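Local coordinates for alpha-galactosidase (Lactobacillus brevis, PDB 3MI6), which probably hydrolyses terminal, non-reducing alpha-D-galactose residues from alpha-galactosides such as galactose oligosaccharides, galactomannans and galactolipids, as a member of glycoside hydrolase family 36, at residues Q24-G29 with P66-A71; Q91-Q94 with S98-T101; F232-R237 with A303-L308; K357-E362 with T614-V619. All coordinates share one frame; numbering follows the deposited sequence.

Interaction 1: residues Q24-G29 with P66-A71; sequences QIMKNG and PNFQPA
With CG anti to the backbone N (chi1 -163°), Phe-68 reaches across to residues 26-28, while the bend at chi3 (-60°) turns the methyl of Met-26, a selenomethionine, toward the ring. Met-26 CE comes to 3.6 Å from Phe-68 CZ, the nearest approach in the contact. Lys-27 contributes no more than the root of its side chain: Lys-27 CB lies 4.0 Å from Phe-68 CE2, and the rest of the chain, kinked twice, carries the ammonium off. The Asn-28 amide lies across the ring, its plane 54° from the phenyl plane, with Asn-28 ND2 3.8 Å from Phe-68 CE1 and Asn-28 CG 3.8 Å from Phe-68 CZ. This is packing without a hydrogen bond between the segments; the amide's polar partner is local, since OD1 accepts from the backbone N of Glu-30. Cut back to alanine, Asn-28 would lose its amide, which is likely to leave Glu-30 N without this acceptor and part of the Phe-68 ring uncovered. A bond from Gly-29 N to Met-26 O, 2.7 Å long, closes the chain here, and the positive phi of Gly-29 suits a residue with no side chain. The arrangement is a type I beta turn in the connection between antiparallel strands 19-25 and 31-36, covered by an aromatic from the long loop leading to strand 90-93.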
loop_
_atom_site.group_PDB
_atom_site.type_symbol
_atom_site.label_atom_id
_atom_site.label_comp_id
_atom_site.label_asym_id
_atom_site.label_seq_id
_atom_site.Cartn_x
_atom_site.Cartn_y
_atom_site.Cartn_z
ATOM N N GLN D 24 30.934 2.418 22.973
ATOM C CA GLN D 24 31.652 3.056 24.068
ATOM C C GLN D 24 31.374 2.390 25.414
ATOM O O GLN D 24 30.231 2.046 25.724
ATOM C CB GLN D 24 31.270 4.532 24.144
ATOM C CG GLN D 24 32.080 5.341 25.138
ATOM C CD GLN D 24 31.699 6.824 25.137
ATOM O OE1 GLN D 24 30.530 7.185 24.948
ATOM N NE2 GLN D 24 32.689 7.687 25.363
ATOM N N ILE D 25 32.423 2.208 26.215
ATOM C CA ILE D 25 32.242 1.752 27.589
ATOM C C ILE D 25 31.658 2.894 28.399
ATOM O O ILE D 25 32.086 4.046 28.282
ATOM C CB ILE D 25 33.549 1.276 28.222
ATOM C CG1 ILE D 25 34.116 0.102 27.431
ATOM C CG2 ILE D 25 33.306 0.838 29.644
ATOM C CD1 ILE D 25 33.156 -1.071 27.323
HETATM N N MSE D 26 30.675 2.579 29.223
HETATM C CA MSE D 26 29.890 3.622 29.852
HETATM C C MSE D 26 30.026 3.733 31.370
HETATM O O MSE D 26 30.630 2.883 32.040
HETATM C CB MSE D 26 28.430 3.437 29.478
HETATM C CG MSE D 26 28.194 3.461 27.979
HETATM SE SE MSE D 26 26.357 3.977 27.656
HETATM C CE MSE D 26 25.418 2.537 28.608
ATOM N N LYS D 27 29.457 4.812 31.894
ATOM C CA LYS D 27 29.462 5.107 33.317
ATOM C C LYS D 27 29.301 3.844 34.172
ATOM O O LYS D 27 30.089 3.604 35.085
ATOM C CB LYS D 27 28.357 6.122 33.615
ATOM C CG LYS D 27 28.313 6.634 35.029
ATOM C CD LYS D 27 27.065 7.491 35.270
ATOM C CE LYS D 27 27.122 8.843 34.539
ATOM N NZ LYS D 27 28.133 9.781 35.118
ATOM N N ASN D 28 28.299 3.025 33.868
ATOM C CA ASN D 28 28.017 1.859 34.702
ATOM C C ASN D 28 28.842 0.629 34.370
ATOM O O ASN D 28 28.641 -0.421 34.971
ATOM C CB ASN D 28 26.547 1.484 34.647
ATOM C CG ASN D 28 26.167 0.835 33.337
ATOM O OD1 ASN D 28 26.909 0.903 32.349
ATOM N ND2 ASN D 28 24.998 0.204 33.316
ATOM N N GLY D 29 29.752 0.759 33.409
ATOM C CA GLY D 29 30.672 -0.312 33.069
ATOM C C GLY D 29 30.264 -1.167 31.886
ATOM O O GLY D 29 31.062 -1.981 31.406
ATOM N N PRO D 66 19.644 10.339 37.618
ATOM C CA PRO D 66 18.247 10.031 37.289
ATOM C C PRO D 66 18.099 9.769 35.794
ATOM O O PRO D 66 17.266 8.968 35.381
ATOM C CB PRO D 66 17.494 11.316 37.675
ATOM C CG PRO D 66 18.391 12.024 38.631
ATOM C CD PRO D 66 19.790 11.694 38.178
ATOM N N ASN D 67 18.933 10.428 35.002
ATOM C CA ASN D 67 18.786 10.403 33.560
ATOM C C ASN D 67 19.523 9.247 32.892
ATOM O O ASN D 67 19.409 9.049 31.682
ATOM C CB ASN D 67 19.221 11.747 32.954
ATOM C CG ASN D 67 18.522 12.954 33.603
ATOM O OD1 ASN D 67 18.959 14.093 33.429
ATOM N ND2 ASN D 67 17.445 12.707 34.346
ATOM N N PHE D 68 20.292 8.490 33.665
ATOM C CA PHE D 68 20.851 7.251 33.143
ATOM C C PHE D 68 19.774 6.182 33.260
ATOM O O PHE D 68 19.483 5.708 34.352
ATOM C CB PHE D 68 22.114 6.840 33.902
ATOM C CG PHE D 68 22.959 5.824 33.177
ATOM C CD1 PHE D 68 22.637 4.481 33.215
ATOM C CD2 PHE D 68 24.087 6.214 32.471
ATOM C CE1 PHE D 68 23.422 3.541 32.555
ATOM C CE2 PHE D 68 24.876 5.285 31.805
ATOM C CZ PHE D 68 24.545 3.948 31.846
ATOM N N GLN D 69 19.159 5.839 32.132
ATOM C CA GLN D 69 18.044 4.894 32.098
ATOM C C GLN D 69 18.260 3.878 30.990
ATOM O O GLN D 69 18.226 4.233 29.810
ATOM C CB GLN D 69 16.716 5.629 31.890
ATOM C CG GLN D 69 16.338 6.528 33.055
ATOM C CD GLN D 69 15.070 7.337 32.814
ATOM O OE1 GLN D 69 14.060 7.157 33.505
ATOM N NE2 GLN D 69 15.123 8.239 31.845
ATOM N N PRO D 70 18.489 2.607 31.366
ATOM C CA PRO D 70 18.777 1.526 30.411
ATOM C C PRO D 70 17.698 1.345 29.327
ATOM O O PRO D 70 18.029 0.836 28.251
ATOM C CB PRO D 70 18.858 0.283 31.303
ATOM C CG PRO D 70 19.225 0.816 32.656
ATOM C CD PRO D 70 18.529 2.138 32.765
ATOM N N ALA D 71 16.453 1.748 29.606
ATOM C CA ALA D 71 15.346 1.686 28.632
ATOM C C ALA D 71 15.528 2.597 27.409
ATOM O O ALA D 71 15.001 2.313 26.331
ATOM C CB ALA D 71 14.007 1.990 29.315
#

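Interaction 2: residues Q91-Q94 with S98-T101; sequences QVTQ and SRIT
Gln-91 runs alongside Arg-99, the two chains pointing the same way, with Gln-91 NE2 3.9 Å from Arg-99 CD. Its CG is anti to the backbone N (chi1 -169°) and the chain stays extended beyond it, which lays the amide along the arginine. That amide stands 71° from the guanidinium plane, and its nitrogen sits at the edge of that group, near its plane. What unites the pair is a common partner: Glu-280 of the second subunit takes a hydrogen bond from Gln-91 NE2 and a salt bridge from Arg-99 NE, both on its OE2. Were Gln-91 a leucine, the Glu-280 carboxylate would probably lose one of its donors. Beside them, Thr-93 OG1 lies 4.0 Å from Arg-99 CG, but its polar mate is Asn-177 on strand 174-186.

Directly between the backbones there is a single hydrogen bond, Gln-94 N to Ser-98 O, 3.0 Å long and fairly straight at 163°. Next to it come two CA-H...O contacts, one of them from Arg-99 CA to Val-92 O at 3.4 Å. Beyond these the segments splay, and two waters fill in. Water 1 accepts from Val-92 N (2.9 Å) and donates to Arg-99 O; water 2 donates to the carbonyls of Val-92 and Ile-100. Both also bond Thr-101 OG1, which therefore ties the two bridges together. Ser-98 and Ile-100 pack on Ala-435 of the second subunit. This is a tight chain reversal leaving strand 90-93, water-bridged where it opens, and it forms part of a subunit interface.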
loop_
_atom_site.group_PDB
_atom_site.type_symbol
_atom_site.label_atom_id
_atom_site.label_comp_id
_atom_site.label_asym_id
_atom_site.label_seq_id
_atom_site.Cartn_x
_atom_site.Cartn_y
_atom_site.Cartn_z
ATOM N N GLN D 91 21.449 -14.470 29.399
ATOM C CA GLN D 91 20.953 -14.552 30.780
ATOM C C GLN D 91 21.692 -15.672 31.525
ATOM O O GLN D 91 21.979 -16.720 30.936
ATOM C CB GLN D 91 19.431 -14.782 30.805
ATOM C CG GLN D 91 18.785 -14.608 32.170
ATOM C CD GLN D 91 17.294 -14.948 32.186
ATOM O OE1 GLN D 91 16.882 -16.068 31.859
ATOM N NE2 GLN D 91 16.484 -13.989 32.597
ATOM N N VAL D 92 22.007 -15.447 32.807
ATOM C CA VAL D 92 22.726 -16.423 33.627
ATOM C C VAL D 92 22.055 -16.677 34.975
ATOM O O VAL D 92 21.819 -15.748 35.737
ATOM C CB VAL D 92 24.163 -15.969 33.949
ATOM C CG1 VAL D 92 25.016 -17.170 34.379
ATOM C CG2 VAL D 92 24.789 -15.258 32.780
ATOM N N THR D 93 21.784 -17.945 35.270
ATOM C CA THR D 93 21.168 -18.350 36.525
ATOM C C THR D 93 22.238 -18.829 37.502
ATOM O O THR D 93 23.095 -19.650 37.147
ATOM C CB THR D 93 20.156 -19.518 36.314
ATOM O OG1 THR D 93 19.256 -19.209 35.244
ATOM C CG2 THR D 93 19.339 -19.785 37.589
ATOM N N GLN D 94 22.182 -18.334 38.736
ATOM C CA GLN D 94 23.117 -18.780 39.762
ATOM C C GLN D 94 22.634 -20.035 40.473
ATOM O O GLN D 94 21.561 -20.558 40.175
ATOM C CB GLN D 94 23.361 -17.679 40.780
ATOM C CG GLN D 94 23.972 -16.415 40.193
ATOM C CD GLN D 94 23.916 -15.248 41.157
ATOM O OE1 GLN D 94 24.256 -15.395 42.329
ATOM N NE2 GLN D 94 23.476 -14.079 40.669
ATOM N N SER D 98 18.890 -16.593 41.356
ATOM C CA SER D 98 19.006 -15.229 40.855
ATOM C C SER D 98 19.486 -15.200 39.400
ATOM O O SER D 98 20.363 -15.971 38.996
ATOM C CB SER D 98 19.959 -14.444 41.755
ATOM O OG SER D 98 20.252 -13.159 41.247
ATOM N N ARG D 99 18.901 -14.304 38.613
ATOM C CA ARG D 99 19.218 -14.211 37.202
ATOM C C ARG D 99 19.813 -12.840 36.862
ATOM O O ARG D 99 19.958 -12.479 35.683
ATOM C CB ARG D 99 17.959 -14.487 36.369
ATOM C CG ARG D 99 17.398 -15.905 36.533
ATOM C CD ARG D 99 16.055 -16.051 35.842
ATOM N NE ARG D 99 15.137 -14.992 36.251
ATOM C CZ ARG D 99 14.470 -14.993 37.404
ATOM N NH1 ARG D 99 14.628 -16.000 38.247
ATOM N NH2 ARG D 99 13.650 -13.996 37.719
ATOM N N ILE D 100 20.152 -12.076 37.897
ATOM C CA ILE D 100 20.750 -10.769 37.706
ATOM C C ILE D 100 22.212 -10.892 37.305
ATOM O O ILE D 100 22.935 -11.755 37.795
ATOM C CB ILE D 100 20.626 -9.907 38.953
ATOM C CG1 ILE D 100 19.174 -9.872 39.413
ATOM C CG2 ILE D 100 21.120 -8.513 38.679
ATOM C CD1 ILE D 100 18.180 -9.755 38.288
ATOM N N THR D 101 22.640 -10.034 36.389
ATOM C CA THR D 101 24.027 -10.014 35.972
ATOM C C THR D 101 24.498 -8.596 35.790
ATOM O O THR D 101 23.854 -7.810 35.107
ATOM C CB THR D 101 24.226 -10.776 34.671
ATOM O OG1 THR D 101 24.170 -12.179 34.944
ATOM C CG2 THR D 101 25.582 -10.455 34.081
HETATM O O HOH W 1 21.345 -12.727 33.509
HETATM O O HOH W 2 24.375 -14.213 36.532
#

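Interaction 3: residues F232-R237 with A303-L308; sequences FMMLAR and AGMNQL
Met-234 and Met-305, both selenomethionines, meet at about a right angle, the methyl CE of Met-234 lying 3.4 Å from the SE of Met-305. Leu-308, one helical turn further on, slides past Met-234 in the opposite direction and sets its CD2 branch 3.6 Å from the selenium of Met-234. That selenium is nearest to the leucine methyl, and the bend at the end of Met-234 (chi3 -66°) carries CE on to the selenium of Met-305. All three residues are buried, and Ile-194 and Val-247 from the flanking strands close in around them.

Contact thins quickly away from this trio. Phe-232 and Ala-236 set off toward the helix but stop short of touching it. At the outer ends, Ala-303 is exposed and Arg-237 partly so, the latter turned to a salt bridge with Asp-188 instead of the helix. Gly-304, at the N-cap, starts the helix with its carbonyl O accepting from Leu-308 N. The first turn of helix 305-319 thus packs through apolar side chains on strand 233-236 of the large antiparallel sheet, consistent with the beta-supersandwich of family 36 N-terminal domains.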
loop_
_atom_site.group_PDB
_atom_site.type_symbol
_atom_site.label_atom_id
_atom_site.label_comp_id
_atom_site.label_asym_id
_atom_site.label_seq_id
_atom_site.Cartn_x
_atom_site.Cartn_y
_atom_site.Cartn_z
ATOM N N PHE D 232 19.518 -16.095 7.425
ATOM C CA PHE D 232 19.832 -14.797 6.816
ATOM C C PHE D 232 18.648 -13.830 6.692
ATOM O O PHE D 232 17.570 -14.199 6.230
ATOM C CB PHE D 232 20.438 -14.979 5.431
ATOM C CG PHE D 232 20.621 -13.700 4.710
ATOM C CD1 PHE D 232 21.597 -12.801 5.119
ATOM C CD2 PHE D 232 19.798 -13.364 3.648
ATOM C CE1 PHE D 232 21.765 -11.586 4.463
ATOM C CE2 PHE D 232 19.959 -12.158 2.974
ATOM C CZ PHE D 232 20.945 -11.262 3.380
HETATM N N MSE D 233 18.855 -12.578 7.066
HETATM C CA MSE D 233 17.774 -11.600 6.992
HETATM C C MSE D 233 18.342 -10.236 6.688
HETATM O O MSE D 233 19.553 -10.039 6.791
HETATM C CB MSE D 233 17.038 -11.536 8.318
HETATM C CG MSE D 233 17.914 -11.084 9.457
HETATM SE SE MSE D 233 16.944 -10.811 11.123
HETATM C CE MSE D 233 16.469 -8.941 10.920
HETATM N N MSE D 234 17.471 -9.292 6.335
HETATM C CA MSE D 234 17.902 -7.929 6.045
HETATM C C MSE D 234 17.000 -6.922 6.715
HETATM O O MSE D 234 15.821 -7.208 6.967
HETATM C CB MSE D 234 17.928 -7.681 4.548
HETATM C CG MSE D 234 18.870 -8.609 3.824
HETATM SE SE MSE D 234 19.048 -8.278 1.909
HETATM C CE MSE D 234 17.223 -8.735 1.391
ATOM N N LEU D 235 17.569 -5.762 7.047
ATOM C CA LEU D 235 16.767 -4.596 7.401
ATOM C C LEU D 235 16.973 -3.560 6.316
ATOM O O LEU D 235 18.050 -2.959 6.229
ATOM C CB LEU D 235 17.203 -3.986 8.725
ATOM C CG LEU D 235 16.750 -4.537 10.072
ATOM C CD1 LEU D 235 16.966 -3.451 11.113
ATOM C CD2 LEU D 235 15.297 -4.946 10.032
ATOM N N ALA D 236 15.962 -3.352 5.479
ATOM C CA ALA D 236 16.090 -2.359 4.425
ATOM C C ALA D 236 15.337 -1.088 4.789
ATOM O O ALA D 236 14.300 -1.137 5.458
ATOM C CB ALA D 236 15.593 -2.915 3.110
ATOM N N ARG D 237 15.870 0.055 4.372
ATOM C CA ARG D 237 15.087 1.271 4.399
ATOM C C ARG D 237 13.954 1.016 3.409
ATOM O O ARG D 237 14.099 0.161 2.520
ATOM C CB ARG D 237 15.949 2.452 3.986
ATOM C CG ARG D 237 16.961 2.867 5.041
ATOM C CD ARG D 237 16.267 3.379 6.299
ATOM N NE ARG D 237 17.176 4.113 7.174
ATOM C CZ ARG D 237 16.880 4.481 8.417
ATOM N NH1 ARG D 237 15.703 4.166 8.942
ATOM N NH2 ARG D 237 17.772 5.151 9.139
ATOM N N ALA D 303 24.419 1.128 -1.144
ATOM C CA ALA D 303 24.377 0.929 -2.564
ATOM C C ALA D 303 23.398 -0.180 -2.992
ATOM O O ALA D 303 23.471 -0.693 -4.123
ATOM C CB ALA D 303 25.764 0.677 -3.075
ATOM N N GLY D 304 22.468 -0.528 -2.101
ATOM C CA GLY D 304 21.428 -1.496 -2.433
ATOM C C GLY D 304 21.752 -2.969 -2.240
ATOM O O GLY D 304 22.888 -3.357 -1.936
HETATM N N MSE D 305 20.747 -3.808 -2.439
HETATM C CA MSE D 305 20.862 -5.215 -2.032
HETATM C C MSE D 305 21.773 -6.096 -2.899
HETATM O O MSE D 305 22.378 -7.054 -2.397
HETATM C CB MSE D 305 19.482 -5.850 -1.858
HETATM C CG MSE D 305 18.640 -5.149 -0.804
HETATM SE SE MSE D 305 16.860 -5.910 -0.512
HETATM C CE MSE D 305 15.908 -5.344 -2.125
ATOM N N ASN D 306 21.881 -5.787 -4.187
ATOM C CA ASN D 306 22.818 -6.531 -5.010
ATOM C C ASN D 306 24.195 -6.376 -4.392
ATOM O O ASN D 306 24.933 -7.372 -4.209
ATOM C CB ASN D 306 22.820 -6.034 -6.450
ATOM C CG ASN D 306 21.831 -6.796 -7.356
ATOM O OD1 ASN D 306 21.707 -8.026 -7.308
ATOM N ND2 ASN D 306 21.150 -6.052 -8.208
ATOM N N GLN D 307 24.525 -5.127 -4.041
ATOM C CA GLN D 307 25.824 -4.800 -3.469
ATOM C C GLN D 307 26.019 -5.550 -2.158
ATOM O O GLN D 307 27.075 -6.135 -1.921
ATOM C CB GLN D 307 25.985 -3.292 -3.283
ATOM C CG GLN D 307 27.292 -2.867 -2.592
ATOM C CD GLN D 307 28.568 -3.315 -3.327
ATOM O OE1 GLN D 307 29.542 -3.782 -2.698
ATOM N NE2 GLN D 307 28.570 -3.175 -4.655
ATOM N N LEU D 308 24.982 -5.573 -1.325
ATOM C CA LEU D 308 25.031 -6.332 -0.089
ATOM C C LEU D 308 25.302 -7.811 -0.338
ATOM O O LEU D 308 26.139 -8.404 0.330
ATOM C CB LEU D 308 23.746 -6.157 0.706
ATOM C CG LEU D 308 23.759 -6.823 2.078
ATOM C CD1 LEU D 308 24.639 -6.048 3.049
ATOM C CD2 LEU D 308 22.350 -6.905 2.604
#

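Interaction 4: residues K357-E362 with T614-V619; sequences KRLGIE and TELDQV
Leu-359 packs against Leu-616 and Val-619 of a neighbouring helix, where two of the outer helices of the (beta/alpha)8 barrel meet. Its CD1 branch does most of the work: Leu-359 CD1 lies 3.8 Å from Val-619 CG1 and 4.1 Å from Leu-616 CD1. Toward Leu-616 the leucine comes at about a right angle; toward Val-619 it is more slanted. In Leu-359, chi1 (-77°) sends CG toward the helix, and chi2 (-171°) divides the branches, CD1 going to the side chains and CD2 to the backbone carbonyl of Leu-616. Val-619 presents CG1, the branch anti to its own backbone N. No hydrogen bond crosses between the segments.

A second layer extends the greasy patch: Ile-608 also packs on Leu-359, Met-611 on Leu-616, and Leu-590 of helix 590-597 on Val-619.

What places Leu-359 is the chain end just behind it. Gly-360, with a phi of 96° that would jam a CB against the preceding carbonyl, closes a Schellman motif at the end of helix 346-358. The chain then turns into barrel strand 363-366. Polar ties from the same partner helix and just past it hold this exit: Lys-627 NZ bonds Gly-360 O, and Arg-630 forms a salt bridge with Glu-362 OE1. Helix 613-628 follows the last barrel strand and helix 346-358 the first, so the contact spans the point where the barrel closes on itself. One of the bonds fixing the turn runs from Gly-360 N to Lys-357 O, at 2.9 Å.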
loop_
_atom_site.group_PDB
_atom_site.type_symbol
_atom_site.label_atom_id
_atom_site.label_comp_id
_atom_site.label_asym_id
_atom_site.label_seq_id
_atom_site.Cartn_x
_atom_site.Cartn_y
_atom_site.Cartn_z
ATOM N N LYS D 357 29.327 -40.222 -20.192
ATOM C CA LYS D 357 30.638 -39.867 -20.711
ATOM C C LYS D 357 30.570 -39.277 -22.125
ATOM O O LYS D 357 31.203 -38.263 -22.406
ATOM C CB LYS D 357 31.547 -41.102 -20.666
ATOM C CG LYS D 357 32.762 -41.077 -21.583
ATOM C CD LYS D 357 33.974 -40.391 -20.966
ATOM C CE LYS D 357 35.255 -40.779 -21.725
ATOM N NZ LYS D 357 36.453 -39.959 -21.332
ATOM N N ARG D 358 29.803 -39.907 -23.008
ATOM C CA ARG D 358 29.716 -39.454 -24.393
ATOM C C ARG D 358 29.104 -38.067 -24.471
ATOM O O ARG D 358 29.232 -37.384 -25.482
ATOM C CB ARG D 358 28.912 -40.434 -25.258
ATOM C CG ARG D 358 29.562 -41.807 -25.405
ATOM C CD ARG D 358 28.629 -42.818 -26.069
ATOM N NE ARG D 358 28.800 -44.157 -25.500
ATOM C CZ ARG D 358 27.800 -45.006 -25.258
ATOM N NH1 ARG D 358 26.544 -44.655 -25.542
ATOM N NH2 ARG D 358 28.053 -46.205 -24.729
ATOM N N LEU D 359 28.446 -37.659 -23.390
ATOM C CA LEU D 359 27.791 -36.364 -23.316
ATOM C C LEU D 359 28.725 -35.293 -22.770
ATOM O O LEU D 359 28.429 -34.094 -22.842
ATOM C CB LEU D 359 26.556 -36.458 -22.428
ATOM C CG LEU D 359 25.352 -37.109 -23.085
ATOM C CD1 LEU D 359 24.135 -36.943 -22.201
ATOM C CD2 LEU D 359 25.138 -36.456 -24.434
ATOM N N GLY D 360 29.842 -35.742 -22.206
ATOM C CA GLY D 360 30.857 -34.851 -21.682
ATOM C C GLY D 360 30.721 -34.611 -20.195
ATOM O O GLY D 360 31.401 -33.746 -19.638
ATOM N N ILE D 361 29.840 -35.372 -19.552
ATOM C CA ILE D 361 29.632 -35.254 -18.111
ATOM C C ILE D 361 30.886 -35.709 -17.362
ATOM O O ILE D 361 31.615 -36.572 -17.841
ATOM C CB ILE D 361 28.347 -35.995 -17.674
ATOM C CG1 ILE D 361 27.128 -35.223 -18.190
ATOM C CG2 ILE D 361 28.272 -36.135 -16.167
ATOM C CD1 ILE D 361 25.826 -35.910 -17.955
ATOM N N GLU D 362 31.156 -35.107 -16.209
ATOM C CA GLU D 362 32.460 -35.237 -15.569
ATOM C C GLU D 362 32.509 -36.091 -14.311
ATOM O O GLU D 362 33.593 -36.400 -13.816
ATOM C CB GLU D 362 33.012 -33.860 -15.244
ATOM C CG GLU D 362 33.612 -33.193 -16.439
ATOM C CD GLU D 362 33.809 -31.712 -16.235
ATOM O OE1 GLU D 362 33.163 -31.165 -15.313
ATOM O OE2 GLU D 362 34.602 -31.104 -16.997
ATOM N N THR D 614 17.992 -36.553 -30.687
ATOM C CA THR D 614 17.994 -35.094 -30.658
ATOM C C THR D 614 18.089 -34.521 -29.247
ATOM O O THR D 614 18.684 -33.463 -29.058
ATOM C CB THR D 614 16.776 -34.503 -31.367
ATOM O OG1 THR D 614 15.580 -34.983 -30.740
ATOM C CG2 THR D 614 16.782 -34.904 -32.827
ATOM N N GLU D 615 17.492 -35.207 -28.269
ATOM C CA GLU D 615 17.526 -34.761 -26.869
ATOM C C GLU D 615 18.943 -34.875 -26.321
ATOM O O GLU D 615 19.467 -33.941 -25.717
ATOM C CB GLU D 615 16.609 -35.608 -25.989
ATOM C CG GLU D 615 15.111 -35.410 -26.147
ATOM C CD GLU D 615 14.328 -36.441 -25.327
ATOM O OE1 GLU D 615 13.773 -36.069 -24.267
ATOM O OE2 GLU D 615 14.286 -37.631 -25.725
ATOM N N LEU D 616 19.547 -36.045 -26.521
ATOM C CA LEU D 616 20.951 -36.270 -26.179
ATOM C C LEU D 616 21.862 -35.165 -26.725
ATOM O O LEU D 616 22.697 -34.637 -25.999
ATOM C CB LEU D 616 21.411 -37.645 -26.680
ATOM C CG LEU D 616 21.708 -38.761 -25.667
ATOM C CD1 LEU D 616 20.974 -38.549 -24.352
ATOM C CD2 LEU D 616 21.395 -40.135 -26.260
ATOM N N ASP D 617 21.692 -34.807 -27.993
ATOM C CA ASP D 617 22.518 -33.770 -28.592
ATOM C C ASP D 617 22.326 -32.417 -27.918
ATOM O O ASP D 617 23.276 -31.633 -27.783
ATOM C CB ASP D 617 22.250 -33.638 -30.089
ATOM C CG ASP D 617 23.062 -32.523 -30.723
ATOM O OD1 ASP D 617 24.303 -32.684 -30.840
ATOM O OD2 ASP D 617 22.462 -31.483 -31.089
ATOM N N GLN D 618 21.092 -32.140 -27.510
ATOM C CA GLN D 618 20.775 -30.900 -26.817
ATOM C C GLN D 618 21.559 -30.836 -25.512
ATOM O O GLN D 618 22.178 -29.824 -25.175
ATOM C CB GLN D 618 19.280 -30.839 -26.549
ATOM C CG GLN D 618 18.760 -29.478 -26.157
ATOM C CD GLN D 618 17.247 -29.383 -26.269
ATOM O OE1 GLN D 618 16.652 -28.383 -25.867
ATOM N NE2 GLN D 618 16.616 -30.427 -26.817
ATOM N N VAL D 619 21.553 -31.947 -24.792
ATOM C CA VAL D 619 22.259 -32.034 -23.531
ATOM C C VAL D 619 23.761 -31.884 -23.717
ATOM O O VAL D 619 24.393 -31.101 -23.028
ATOM C CB VAL D 619 21.948 -33.339 -22.821
ATOM C CG1 VAL D 619 22.819 -33.476 -21.599
ATOM C CG2 VAL D 619 20.493 -33.369 -22.437
#

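Overall arrangement
The four contacts follow one another along the chain. Interactions 1 and 2 lie about 20 Å apart between centres, on the same side of the chain's centre, in the N-terminal beta region: interaction 1 beside the four-stranded sheet that includes strands 19-25 and 31-36, interaction 2 on strand 90-93 of another sheet and against a second subunit. Interaction 3, about 32 Å from interaction 1 centre to centre, is where the large antiparallel sheet meets helix 305-319, which leads toward the barrel. Interaction 4 is about 68 Å from interaction 1, again between centres, on the barrel's outer helices. None touches another; together they sample the beta domain, its junction and the barrel that carries the predicted nucleophile and proton donor.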